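PDB 3W5M: alpha-L-rhamnosidase from Streptomyces avermitilis, which removes terminal non-reducing alpha-L-rhamnose residues from flavonoid glycosides and gum arabic by hydrolysis, and binds L-rhamnose through a calcium-dependent carbohydrate-binding module. Local coordinates for residues P148-A154 and N228-A234; S138-P144 and A281-W287; R39-Y43 and V66-S70; F87-R91 and E101-P105; V801-G805 and L828-A832. One frame throughout, in Å; residues are numbered along the deposited sequence.

Contact 1 (P148-A154 and N228-A234); sequences PANSAPA and NASVGPA. With CA (calcium ion), chain B.
The carboxamide of Asn228 lies against the carbonyls of Ala152 and Pro153, with CB and ND2 both close to Pro153 O. Asn228 ND2 donates to Pro153 O at 3.0 Å, approaching from well above the carbonyl plane, 62° out of it. Asn228 ND2 also turns back on its own loop and bonds Gly232 O at 3.0 Å. Ala152 N reaches Gly232 O at 2.7 Å from the opposite face of that carbonyl, so two donors hold the oxygen between them. With CG anti to the backbone N (chi1 -176°), the amide is directed so that its nitrogen serves the neighbouring loop while Asn228 OD1 binds the calcium ion at 2.3 Å. Pro233 O binds the metal too, at 2.5 Å; three waters and the side chains of Asp179 and Asn180 complete the site. This is the calcium site of the CBM67 beta-sandwich, on which L-rhamnose binding depends, and here two loops between its strands meet. Their backbones form one isolated antiparallel bridge, the hydrogen-bonded pair Ala152 and Gly232, whose return bond from Gly232 N to Ala152 O is longer at 3.2 Å. Gly232 sits at backbone angles that favour glycine, and Pro233 follows at once. The proline ring lies along the carbonyls of Ala149 and Asn150, Pro233 CB coming within 3.3 Å of Ala149 O. Farther in, Ala152 CB and Ala234 CB meet at 3.8 Å, and Trp142 packs on both methyls.

Contact 2 (S138-P144 and A281-W287); sequences SSWIWFP and AKVAAAW
Trp140 and Ala285 face each other across a two-stranded antiparallel ribbon carrying a classic beta bulge within the CBM67 beta-sandwich. Ala284 and Ala285 together stand opposite Trp140, whose carbonyl O takes a short bond from Ala284 N at 2.7 Å and a weak one from Ala285 N. Trp140 holds CG anti to its carbonyl carbon (chi1 -65°), which brings the pyrrole edge of the indole alongside the partner strand: Trp140 CD1 lies 3.5 Å from Ala285 O, close to the ring plane. Trp292 stacks on this indole, and the rhamnose-binding Trp203 lies beside it. Trp142 and Lys282 leave the ribbon on the same face as Trp140, but the Trp142 indole swings clear of the partner strand and its NE1 bonds Glu145. Lys282 instead lays its CB against Pro144. The other face carries Ser139, Ile141 and Val283. There Ser139 CB touches Val283 CG1 at 3.8 Å, while Ile141 stretches its CD1 methyl to Ala281 CB, 3.9 Å away. Beyond the ribbon, Trp287 directs its indole away from segment 138-144, NE1 bonding Val295 O, and Trp287 N donates to Ser138 O at 3.1 Å.

Contact 3 (R39-Y43 and V66-S70); sequences RQSAY and VSDDS
Gln40 points its CB at the 66-70 loop and sends an extended chain into the curve of that loop's backbone. Gln40 CG lies anti to the backbone N (chi1 173°) and passes 3.8 Å from Ser67 O. CD lies back from the carbonyl oxygens of Asp69 and Ser67, and NE2 reaches in to both. At this tip Gln40 NE2 donates to Asp69 O at 2.8 Å, and to Ser67 O at 2.9 Å along an almost straight bond of 173°. In each case the nitrogen sits well above the plane of the accepting carbonyl. Gln40 OE1 lies 3.4 Å from Ser70 CB and is bonded by the indole NE1 of Trp29. The amide is therefore fixed at both of its polar atoms, which settles its rotation.

Ser67 is held from several sides. Ser67 N donates to Ser41 O at 3.0 Å, just beyond the antiparallel non-hydrogen-bonded pair of Ala42 and Val66, and Ser67 OG accepts from Asp69 N at 2.9 Å in an ST turn that bends the loop. Tyr43 brings the edge of its ring up to this serine, Tyr43 CE2 lying 3.6 Å from Ser67 CB. Ser41 and Ala42 form a classic beta bulge against Trp93 on the neighbouring strand. Asn987, far along the chain, bonds Gln40 N, Asp68 O and Ser70 OG. The chain here leaves edge strand 60-66 of one sheet for strand 73-74 of the other, a crossing that belongs to the fibronectin type III-like beta-sandwich of the N-terminal domain.

Contact 4 (F87-R91 and E101-P105); sequences FWSVR and EWSAP
Glu101 turns its side chain away and offers its carbonyl O to Arg91 CB, 3.6 Å off. Trp102 then lies flat against the arginine: Arg91 CG stands 3.5 Å over the centroid of the six-membered ring, 3° off the normal, in a CH-pi contact. The extended arginine chain crosses the indole, with Arg91 NE 3.3 Å from Trp102 CZ2 and the guanidinium tilted only 21° from the ring plane. Gln44 OE1 bonds the same NE and helps fix the guanidinium over the indole. Ser103 makes three hydrogen bonds to the strand. Ser103 N donates to Val90 O at 2.8 Å, Ser103 OG accepts from Val90 N at 3.0 Å, and Ser103 O takes the hydroxyl of Ser89 OG at 2.7 Å, in the carbonyl plane on a lone pair. Ser103 OG also donates to a water, which in turn donates to Trp88 O and to Ala104 O. Pro105 closes the run with its CA 3.6 Å from Trp88 O, as the chain enters strand 106-110. This antiparallel return along strand 85-94 belongs to the fibronectin type III-like sandwich of the N-terminal domain.

Contact 5 (V801-G805 and L828-A832); sequences VASDG and LRKAA
Ala802 O accepts the N-H of Gly805 at 2.7 Å, closing a type I beta turn, and the same oxygen meets the CD1 methyl of Leu828 at 3.7 Å. The turn follows helix 783-800 and packs against the start of helix 829-842, both in the (alpha/alpha)6-barrel of the catalytic domain, away from its rhamnose site. Leu828, at the N-cap position, makes the largest contribution to the contact. Its CG lies anti to the carbonyl carbon (chi1 -76°), which carries the isobutyl group out from the helix start and over the turn. The two methyls divide the work. Leu828 CD2 sits on the bend itself, 3.5 Å from Ser803 O and 3.6 Å from Gly805 N, while Leu828 CD1 leans back over Ala802 O and toward Val801, whose CG1 is a looser neighbour at 4.4 Å. Val801 also touches Pro825 from the loop before the helix. One helical turn on, Ala831 places its methyl against the last peptide of the turn, CB lying 3.5 Å from Asp804 O. The backbone at Gly805 takes positive phi (86°) where Leu828 and Ala831 close in, a conformation that suits glycine. Asp804 points its CB away from the helix, and Asp804 OD1 bonds the backbone N of Lys806. No hydrogen bond joins the two segments, so the contact is one of methyl groups against peptide atoms. At its inner end Ala832, whose N donates to Leu828 O, rests its CB 3.8 Å from Gly805 O.

In the fold
All five contacts are partly buried and lie in outlying parts of the chain. Contacts 1 and 2 share the CBM67 module and touch: Ala149 of contact 1 packs on Ala284 of contact 2, and Pro148 on Lys282. Contact 1 is polar and metal-bound, whereas contact 2 is a strand ribbon bearing large indoles. Contacts 3 and 4 lie across the molecule, with contact 3 centred about 79 Å from the centre of contact 1; each ties one of the neighbouring strands 40-48 and 85-94 of the N-terminal sandwich to a loop, through a glutamine in one and an arginine-indole stack with serine bonds in the other. Contact 5, on the helical barrel, relies on methyl packing without cross-segment hydrogen bonds.

Contact 1 (P148-A154 and N228-A234)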
# COMPACT_ATOMS: atom_id res chain seq x y z
N PRO A 148 -35.35 23.88 19.53
CA PRO A 148 -34.86 22.56 19.13
C PRO A 148 -33.34 22.44 18.93
O PRO A 148 -32.79 21.35 19.14
CB PRO A 148 -35.63 22.27 17.83
CG PRO A 148 -36.81 23.19 17.88
CD PRO A 148 -36.30 24.43 18.54
N ALA A 149 -32.68 23.52 18.56
CA ALA A 149 -31.24 23.52 18.39
C ALA A 149 -30.54 23.27 19.74
O ALA A 149 -29.45 22.71 19.79
CB ALA A 149 -30.77 24.82 17.76
N ASN A 150 -31.21 23.63 20.83
CA ASN A 150 -30.72 23.37 22.18
C ASN A 150 -31.22 22.01 22.70
O ASN A 150 -30.41 21.17 23.10
CB ASN A 150 -31.13 24.52 23.12
CG ASN A 150 -30.57 24.35 24.53
OD1 ASN A 150 -31.32 24.07 25.46
ND2 ASN A 150 -29.26 24.50 24.69
N SER A 151 -32.53 21.80 22.67
CA SER A 151 -33.11 20.57 23.22
C SER A 151 -34.50 20.30 22.64
O SER A 151 -35.33 21.20 22.58
CB SER A 151 -33.21 20.68 24.76
OG SER A 151 -33.49 19.41 25.30
N ALA A 152 -34.73 19.08 22.21
CA ALA A 152 -36.05 18.63 21.77
C ALA A 152 -36.25 17.24 22.34
O ALA A 152 -35.26 16.57 22.67
CB ALA A 152 -36.11 18.62 20.24
N PRO A 153 -37.52 16.79 22.49
CA PRO A 153 -37.77 15.43 23.00
C PRO A 153 -37.22 14.36 22.06
O PRO A 153 -37.00 14.64 20.87
CB PRO A 153 -39.31 15.34 23.04
CG PRO A 153 -39.80 16.42 22.12
CD PRO A 153 -38.79 17.52 22.26
N ALA A 154 -37.01 13.15 22.57
CA ALA A 154 -36.63 12.00 21.75
C ALA A 154 -37.90 11.46 21.07
O ALA A 154 -38.56 10.53 21.57
CB ALA A 154 -35.98 10.91 22.58
N ASN A 228 -35.59 12.32 16.57
CA ASN A 228 -34.49 12.70 17.46
C ASN A 228 -34.24 11.50 18.37
O ASN A 228 -35.20 10.98 18.96
CB ASN A 228 -34.89 13.93 18.26
CG ASN A 228 -33.77 14.47 19.15
OD1 ASN A 228 -32.59 14.20 18.95
ND2 ASN A 228 -34.15 15.26 20.15
N ALA A 229 -32.98 11.08 18.47
CA ALA A 229 -32.63 9.80 19.14
C ALA A 229 -32.63 9.86 20.66
O ALA A 229 -32.82 8.84 21.35
CB ALA A 229 -31.28 9.32 18.64
N SER A 230 -32.42 11.05 21.20
CA SER A 230 -32.43 11.23 22.64
C SER A 230 -32.72 12.70 22.92
O SER A 230 -32.63 13.54 22.02
CB SER A 230 -31.07 10.85 23.22
OG SER A 230 -30.08 11.68 22.66
N VAL A 231 -33.06 13.01 24.16
CA VAL A 231 -33.32 14.39 24.54
C VAL A 231 -32.06 15.23 24.31
O VAL A 231 -30.98 14.91 24.82
CB VAL A 231 -33.80 14.50 26.01
CG1 VAL A 231 -33.93 15.95 26.44
CG2 VAL A 231 -35.14 13.79 26.17
N GLY A 232 -32.22 16.30 23.54
CA GLY A 232 -31.12 17.12 23.08
C GLY A 232 -31.47 17.67 21.71
O GLY A 232 -32.63 17.57 21.30
N PRO A 233 -30.49 18.25 21.00
CA PRO A 233 -30.71 18.97 19.72
C PRO A 233 -31.37 18.12 18.63
O PRO A 233 -31.09 16.94 18.51
CB PRO A 233 -29.31 19.40 19.30
CG PRO A 233 -28.53 19.47 20.58
CD PRO A 233 -29.09 18.39 21.47
N ALA A 234 -32.27 18.74 17.88
CA ALA A 234 -32.91 18.07 16.76
C ALA A 234 -33.12 19.08 15.68
O ALA A 234 -33.27 20.29 15.95
CB ALA A 234 -34.25 17.46 17.15
CA CA B . -30.33 14.60 18.52
O HOH W 1 -30.26 14.60 20.93
O HOH W 2 -28.24 13.21 19.16
O HOH W 3 -28.04 15.85 18.83

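Contact 2 (S138-P144 and A281-W287)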
# COMPACT_ATOMS: atom_id res chain seq x y z
N SER A 138 -30.05 27.27 3.25
CA SER A 138 -31.13 26.52 3.86
C SER A 138 -31.14 26.69 5.38
O SER A 138 -30.25 27.34 5.96
CB SER A 138 -31.02 25.03 3.50
OG SER A 138 -32.27 24.43 3.77
N SER A 139 -32.17 26.13 6.00
CA SER A 139 -32.32 26.22 7.46
C SER A 139 -32.56 24.85 8.03
O SER A 139 -33.24 24.01 7.40
CB SER A 139 -33.51 27.09 7.77
OG SER A 139 -33.25 28.41 7.32
N TRP A 140 -32.03 24.61 9.24
CA TRP A 140 -32.39 23.44 10.02
C TRP A 140 -33.77 23.69 10.60
O TRP A 140 -33.99 24.75 11.19
CB TRP A 140 -31.44 23.22 11.19
CG TRP A 140 -30.05 22.89 10.77
CD1 TRP A 140 -29.05 23.76 10.51
CD2 TRP A 140 -29.49 21.58 10.64
NE1 TRP A 140 -27.90 23.08 10.17
CE2 TRP A 140 -28.14 21.74 10.25
CE3 TRP A 140 -30.00 20.28 10.81
CZ2 TRP A 140 -27.27 20.65 10.05
CZ3 TRP A 140 -29.15 19.20 10.58
CH2 TRP A 140 -27.80 19.39 10.21
N ILE A 141 -34.70 22.76 10.38
CA ILE A 141 -36.06 22.94 10.87
C ILE A 141 -36.50 21.80 11.77
O ILE A 141 -35.93 20.69 11.73
CB ILE A 141 -37.10 23.17 9.73
CG1 ILE A 141 -37.19 21.98 8.78
CG2 ILE A 141 -36.75 24.41 8.97
CD1 ILE A 141 -38.44 22.03 7.91
N TRP A 142 -37.50 22.08 12.61
CA TRP A 142 -38.13 21.07 13.44
C TRP A 142 -39.56 21.45 13.67
O TRP A 142 -40.02 22.48 13.17
CB TRP A 142 -37.36 20.95 14.79
CG TRP A 142 -37.64 19.72 15.53
CD1 TRP A 142 -38.27 19.62 16.75
CD2 TRP A 142 -37.28 18.38 15.15
NE1 TRP A 142 -38.32 18.30 17.14
CE2 TRP A 142 -37.74 17.52 16.19
CE3 TRP A 142 -36.63 17.82 14.03
CZ2 TRP A 142 -37.58 16.11 16.13
CZ3 TRP A 142 -36.47 16.41 13.99
CH2 TRP A 142 -36.94 15.59 15.04
N PHE A 143 -40.29 20.63 14.42
CA PHE A 143 -41.60 21.02 14.91
C PHE A 143 -41.45 22.21 15.89
O PHE A 143 -40.44 22.30 16.62
CB PHE A 143 -42.29 19.82 15.57
CG PHE A 143 -43.67 20.15 16.07
CD1 PHE A 143 -44.76 20.10 15.20
CD2 PHE A 143 -43.88 20.61 17.37
CE1 PHE A 143 -46.03 20.43 15.64
CE2 PHE A 143 -45.15 20.98 17.81
CZ PHE A 143 -46.23 20.88 16.94
N PRO A 144 -42.43 23.15 15.90
CA PRO A 144 -42.33 24.31 16.79
C PRO A 144 -42.59 23.91 18.24
O PRO A 144 -43.69 24.12 18.75
CB PRO A 144 -43.42 25.26 16.28
CG PRO A 144 -44.42 24.36 15.59
CD PRO A 144 -43.54 23.32 14.92
N ALA A 281 -43.54 24.70 10.28
CA ALA A 281 -42.28 24.26 10.86
C ALA A 281 -41.53 25.47 11.43
O ALA A 281 -41.70 26.60 10.96
CB ALA A 281 -41.43 23.54 9.82
N LYS A 282 -40.72 25.22 12.45
CA LYS A 282 -39.89 26.24 13.08
C LYS A 282 -38.44 26.08 12.61
O LYS A 282 -37.90 24.97 12.60
CB LYS A 282 -39.95 26.06 14.60
CG LYS A 282 -39.17 27.12 15.38
CD LYS A 282 -39.06 26.73 16.84
CE LYS A 282 -37.99 27.55 17.55
NZ LYS A 282 -38.13 29.01 17.28
N VAL A 283 -37.82 27.21 12.26
CA VAL A 283 -36.38 27.22 11.97
C VAL A 283 -35.69 27.04 13.33
O VAL A 283 -35.91 27.85 14.27
CB VAL A 283 -35.94 28.51 11.27
CG1 VAL A 283 -34.41 28.59 11.17
CG2 VAL A 283 -36.57 28.63 9.89
N ALA A 284 -34.87 26.00 13.43
CA ALA A 284 -34.05 25.73 14.63
C ALA A 284 -32.74 26.53 14.57
O ALA A 284 -32.24 27.00 15.60
CB ALA A 284 -33.77 24.22 14.78
N ALA A 285 -32.18 26.66 13.37
CA ALA A 285 -30.95 27.45 13.11
C ALA A 285 -30.77 27.56 11.61
O ALA A 285 -31.08 26.61 10.88
CB ALA A 285 -29.72 26.75 13.68
N ALA A 286 -30.23 28.70 11.17
CA ALA A 286 -29.80 28.83 9.79
C ALA A 286 -28.59 27.90 9.59
O ALA A 286 -27.91 27.50 10.56
CB ALA A 286 -29.43 30.27 9.47
N TRP A 287 -28.32 27.54 8.34
CA TRP A 287 -27.15 26.73 8.09
C TRP A 287 -25.92 27.46 8.61
O TRP A 287 -25.76 28.65 8.40
CB TRP A 287 -26.99 26.46 6.61
CG TRP A 287 -25.78 25.65 6.32
CD1 TRP A 287 -25.65 24.30 6.43
CD2 TRP A 287 -24.52 26.16 5.89
NE1 TRP A 287 -24.36 23.93 6.08
CE2 TRP A 287 -23.65 25.06 5.74
CE3 TRP A 287 -24.03 27.44 5.62
CZ2 TRP A 287 -22.31 25.20 5.32
CZ3 TRP A 287 -22.69 27.58 5.21
CH2 TRP A 287 -21.86 26.46 5.06

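Contact 3 (R39-Y43 and V66-S70)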
# COMPACT_ATOMS: atom_id res chain seq x y z
N ARG A 39 36.75 -12.83 -8.47
CA ARG A 39 36.61 -11.63 -7.68
C ARG A 39 36.99 -10.45 -8.55
O ARG A 39 37.83 -10.57 -9.46
CB ARG A 39 37.56 -11.64 -6.48
CG ARG A 39 37.30 -12.68 -5.41
CD ARG A 39 38.33 -12.58 -4.29
NE ARG A 39 39.71 -12.71 -4.77
CZ ARG A 39 40.57 -11.69 -4.90
NH1 ARG A 39 40.21 -10.45 -4.58
NH2 ARG A 39 41.79 -11.91 -5.35
N GLN A 40 36.41 -9.29 -8.26
CA GLN A 40 36.79 -8.05 -8.93
C GLN A 40 37.93 -7.35 -8.17
O GLN A 40 37.85 -7.18 -6.96
CB GLN A 40 35.57 -7.12 -9.05
CG GLN A 40 35.88 -5.72 -9.58
CD GLN A 40 34.73 -4.78 -9.34
OE1 GLN A 40 33.65 -4.96 -9.91
NE2 GLN A 40 34.95 -3.76 -8.52
N SER A 41 38.97 -6.95 -8.91
CA SER A 41 40.06 -6.14 -8.36
C SER A 41 39.91 -4.66 -8.69
O SER A 41 40.38 -3.81 -7.93
CB SER A 41 41.45 -6.65 -8.82
OG SER A 41 41.53 -6.79 -10.23
N ALA A 42 39.28 -4.35 -9.82
CA ALA A 42 39.15 -2.96 -10.26
C ALA A 42 37.93 -2.76 -11.13
O ALA A 42 37.43 -3.73 -11.69
CB ALA A 42 40.41 -2.53 -11.01
N TYR A 43 37.48 -1.52 -11.27
CA TYR A 43 36.42 -1.19 -12.23
C TYR A 43 36.71 0.13 -12.90
O TYR A 43 37.52 0.91 -12.41
CB TYR A 43 35.04 -1.11 -11.54
CG TYR A 43 34.90 0.02 -10.54
CD1 TYR A 43 34.53 1.31 -10.95
CD2 TYR A 43 35.12 -0.19 -9.17
CE1 TYR A 43 34.40 2.35 -10.05
CE2 TYR A 43 34.98 0.86 -8.26
CZ TYR A 43 34.64 2.13 -8.71
OH TYR A 43 34.49 3.18 -7.83
N VAL A 66 40.76 0.90 -8.18
CA VAL A 66 41.11 -0.33 -7.45
C VAL A 66 40.12 -0.50 -6.30
O VAL A 66 40.11 0.28 -5.34
CB VAL A 66 42.57 -0.28 -6.93
CG1 VAL A 66 42.91 -1.53 -6.13
CG2 VAL A 66 43.54 -0.10 -8.10
N SER A 67 39.26 -1.52 -6.41
CA SER A 67 38.12 -1.71 -5.50
C SER A 67 37.46 -3.03 -5.86
O SER A 67 37.46 -3.43 -7.03
CB SER A 67 37.08 -0.58 -5.69
OG SER A 67 35.91 -0.84 -4.92
N ASP A 68 36.92 -3.72 -4.86
CA ASP A 68 36.07 -4.87 -5.13
C ASP A 68 34.57 -4.53 -5.08
O ASP A 68 33.74 -5.43 -5.04
CB ASP A 68 36.39 -6.05 -4.20
CG ASP A 68 36.11 -5.76 -2.72
OD1 ASP A 68 35.47 -4.73 -2.39
OD2 ASP A 68 36.54 -6.57 -1.88
N ASP A 69 34.24 -3.24 -5.06
CA ASP A 69 32.83 -2.81 -5.03
C ASP A 69 32.19 -2.96 -6.40
O ASP A 69 32.72 -2.47 -7.40
CB ASP A 69 32.71 -1.35 -4.60
CG ASP A 69 33.01 -1.13 -3.12
OD1 ASP A 69 32.86 -2.07 -2.31
OD2 ASP A 69 33.37 0.00 -2.77
N SER A 70 31.06 -3.64 -6.45
CA SER A 70 30.37 -3.85 -7.73
C SER A 70 28.86 -3.57 -7.66
O SER A 70 28.12 -3.68 -8.67
CB SER A 70 30.65 -5.25 -8.27
OG SER A 70 30.13 -6.28 -7.44

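Contact 4 (F87-R91 and E101-P105)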
# COMPACT_ATOMS: atom_id res chain seq x y z
N PHE A 87 24.41 8.19 -20.88
CA PHE A 87 24.76 6.84 -21.28
C PHE A 87 25.96 6.39 -20.49
O PHE A 87 26.83 7.21 -20.12
CB PHE A 87 24.99 6.76 -22.79
CG PHE A 87 23.76 6.96 -23.60
CD1 PHE A 87 23.34 8.24 -23.93
CD2 PHE A 87 23.01 5.87 -24.04
CE1 PHE A 87 22.19 8.43 -24.68
CE2 PHE A 87 21.86 6.05 -24.80
CZ PHE A 87 21.46 7.34 -25.13
N TRP A 88 25.98 5.11 -20.12
CA TRP A 88 27.08 4.60 -19.35
C TRP A 88 27.42 3.17 -19.66
O TRP A 88 26.63 2.41 -20.19
CB TRP A 88 26.88 4.80 -17.83
CG TRP A 88 25.86 3.87 -17.20
CD1 TRP A 88 24.52 3.90 -17.36
CD2 TRP A 88 26.15 2.77 -16.33
NE1 TRP A 88 23.94 2.87 -16.64
CE2 TRP A 88 24.92 2.18 -15.98
CE3 TRP A 88 27.33 2.24 -15.79
CZ2 TRP A 88 24.82 1.09 -15.11
CZ3 TRP A 88 27.25 1.13 -14.93
CH2 TRP A 88 25.99 0.57 -14.60
N SER A 89 28.64 2.83 -19.28
CA SER A 89 29.20 1.54 -19.53
C SER A 89 30.24 1.33 -18.45
O SER A 89 30.84 2.28 -17.97
CB SER A 89 29.86 1.54 -20.91
OG SER A 89 30.14 0.21 -21.32
N VAL A 90 30.44 0.08 -18.07
CA VAL A 90 31.47 -0.27 -17.10
C VAL A 90 32.23 -1.52 -17.61
O VAL A 90 31.70 -2.32 -18.40
CB VAL A 90 30.84 -0.53 -15.69
CG1 VAL A 90 29.86 -1.71 -15.71
CG2 VAL A 90 31.90 -0.75 -14.64
N ARG A 91 33.46 -1.64 -17.16
CA ARG A 91 34.26 -2.84 -17.36
C ARG A 91 35.02 -3.06 -16.08
O ARG A 91 35.20 -2.14 -15.28
CB ARG A 91 35.23 -2.71 -18.56
CG ARG A 91 36.29 -1.64 -18.42
CD ARG A 91 37.42 -1.92 -19.40
NE ARG A 91 38.39 -0.84 -19.43
CZ ARG A 91 39.33 -0.72 -20.35
NH1 ARG A 91 39.42 -1.63 -21.32
NH2 ARG A 91 40.19 0.30 -20.30
N GLU A 101 34.84 -7.27 -21.36
CA GLU A 101 34.27 -6.36 -22.37
C GLU A 101 33.69 -5.15 -21.62
O GLU A 101 33.43 -5.23 -20.41
CB GLU A 101 33.11 -7.03 -23.14
CG GLU A 101 33.38 -8.41 -23.71
CD GLU A 101 34.04 -8.36 -25.06
OE1 GLU A 101 34.91 -7.49 -25.25
OE2 GLU A 101 33.69 -9.21 -25.93
N TRP A 102 33.50 -4.04 -22.33
CA TRP A 102 32.68 -2.96 -21.79
C TRP A 102 31.27 -3.46 -21.81
O TRP A 102 30.87 -4.17 -22.77
CB TRP A 102 32.81 -1.67 -22.62
CG TRP A 102 34.12 -0.95 -22.39
CD1 TRP A 102 35.26 -1.05 -23.14
CD2 TRP A 102 34.40 0.00 -21.35
NE1 TRP A 102 36.24 -0.23 -22.63
CE2 TRP A 102 35.74 0.42 -21.53
CE3 TRP A 102 33.65 0.54 -20.29
CZ2 TRP A 102 36.35 1.37 -20.69
CZ3 TRP A 102 34.26 1.46 -19.44
CH2 TRP A 102 35.60 1.87 -19.65
N SER A 103 30.51 -3.16 -20.76
CA SER A 103 29.14 -3.65 -20.71
C SER A 103 28.43 -3.01 -21.88
O SER A 103 28.79 -1.90 -22.28
CB SER A 103 28.48 -3.23 -19.39
OG SER A 103 28.50 -1.81 -19.28
N ALA A 104 27.45 -3.69 -22.46
CA ALA A 104 26.63 -3.10 -23.50
C ALA A 104 26.10 -1.76 -22.95
O ALA A 104 25.58 -1.71 -21.83
CB ALA A 104 25.48 -4.02 -23.84
N PRO A 105 26.26 -0.67 -23.72
CA PRO A 105 25.86 0.65 -23.20
C PRO A 105 24.44 0.68 -22.63
O PRO A 105 23.53 0.07 -23.18
CB PRO A 105 25.97 1.55 -24.43
CG PRO A 105 27.08 0.91 -25.22
CD PRO A 105 26.81 -0.57 -25.08
O HOH W 4 26.18 -0.45 -19.27

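Contact 5 (V801-G805 and L828-A832)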
# COMPACT_ATOMS: atom_id res chain seq x y z
N VAL A 801 14.88 -11.02 34.42
CA VAL A 801 15.46 -12.34 34.26
C VAL A 801 15.86 -12.88 35.63
O VAL A 801 16.65 -12.25 36.33
CB VAL A 801 16.69 -12.34 33.31
CG1 VAL A 801 17.19 -13.75 33.09
CG2 VAL A 801 16.34 -11.72 31.96
N ALA A 802 15.29 -14.02 35.98
CA ALA A 802 15.54 -14.68 37.27
C ALA A 802 16.74 -15.66 37.23
O ALA A 802 17.20 -16.08 36.15
CB ALA A 802 14.28 -15.40 37.72
N SER A 803 17.20 -16.06 38.42
CA SER A 803 18.41 -16.88 38.56
C SER A 803 18.35 -18.19 37.83
O SER A 803 19.40 -18.73 37.47
CB SER A 803 18.70 -17.14 40.04
OG SER A 803 19.12 -15.92 40.62
N ASP A 804 17.15 -18.72 37.62
CA ASP A 804 16.98 -19.97 36.89
C ASP A 804 16.68 -19.74 35.41
O ASP A 804 16.37 -20.68 34.68
CB ASP A 804 15.89 -20.85 37.53
CG ASP A 804 14.56 -20.12 37.71
OD1 ASP A 804 14.37 -19.00 37.16
OD2 ASP A 804 13.68 -20.66 38.41
N GLY A 805 16.77 -18.48 34.98
CA GLY A 805 16.56 -18.13 33.57
C GLY A 805 15.12 -17.88 33.17
O GLY A 805 14.79 -17.78 31.97
N LEU A 828 22.59 -18.38 31.01
CA LEU A 828 21.20 -18.78 31.18
C LEU A 828 20.44 -18.98 29.88
O LEU A 828 19.24 -19.20 29.90
CB LEU A 828 20.48 -17.73 32.04
CG LEU A 828 20.81 -17.80 33.53
CD1 LEU A 828 20.37 -16.54 34.25
CD2 LEU A 828 20.18 -19.06 34.12
N ARG A 829 21.12 -18.90 28.74
CA ARG A 829 20.45 -19.12 27.45
C ARG A 829 19.89 -20.52 27.30
O ARG A 829 18.75 -20.69 26.84
CB ARG A 829 21.38 -18.76 26.28
CG ARG A 829 21.56 -17.26 26.13
CD ARG A 829 22.44 -16.92 24.92
NE ARG A 829 21.85 -17.39 23.66
CZ ARG A 829 21.02 -16.67 22.91
NH1 ARG A 829 20.68 -15.45 23.29
NH2 ARG A 829 20.54 -17.18 21.78
N LYS A 830 20.66 -21.53 27.68
CA LYS A 830 20.20 -22.91 27.67
C LYS A 830 18.89 -23.05 28.45
O LYS A 830 17.94 -23.63 27.94
CB LYS A 830 21.27 -23.84 28.23
CG LYS A 830 20.97 -25.32 28.05
CD LYS A 830 22.20 -26.15 28.40
CE LYS A 830 21.97 -27.62 28.07
NZ LYS A 830 20.92 -28.22 28.95
N ALA A 831 18.88 -22.53 29.69
CA ALA A 831 17.70 -22.60 30.56
C ALA A 831 16.50 -21.88 29.95
O ALA A 831 15.37 -22.42 29.97
CB ALA A 831 18.00 -22.02 31.94
N ALA A 832 16.73 -20.67 29.41
CA ALA A 832 15.65 -19.90 28.79
C ALA A 832 15.08 -20.61 27.58
O ALA A 832 13.85 -20.66 27.41
CB ALA A 832 16.09 -18.47 28.47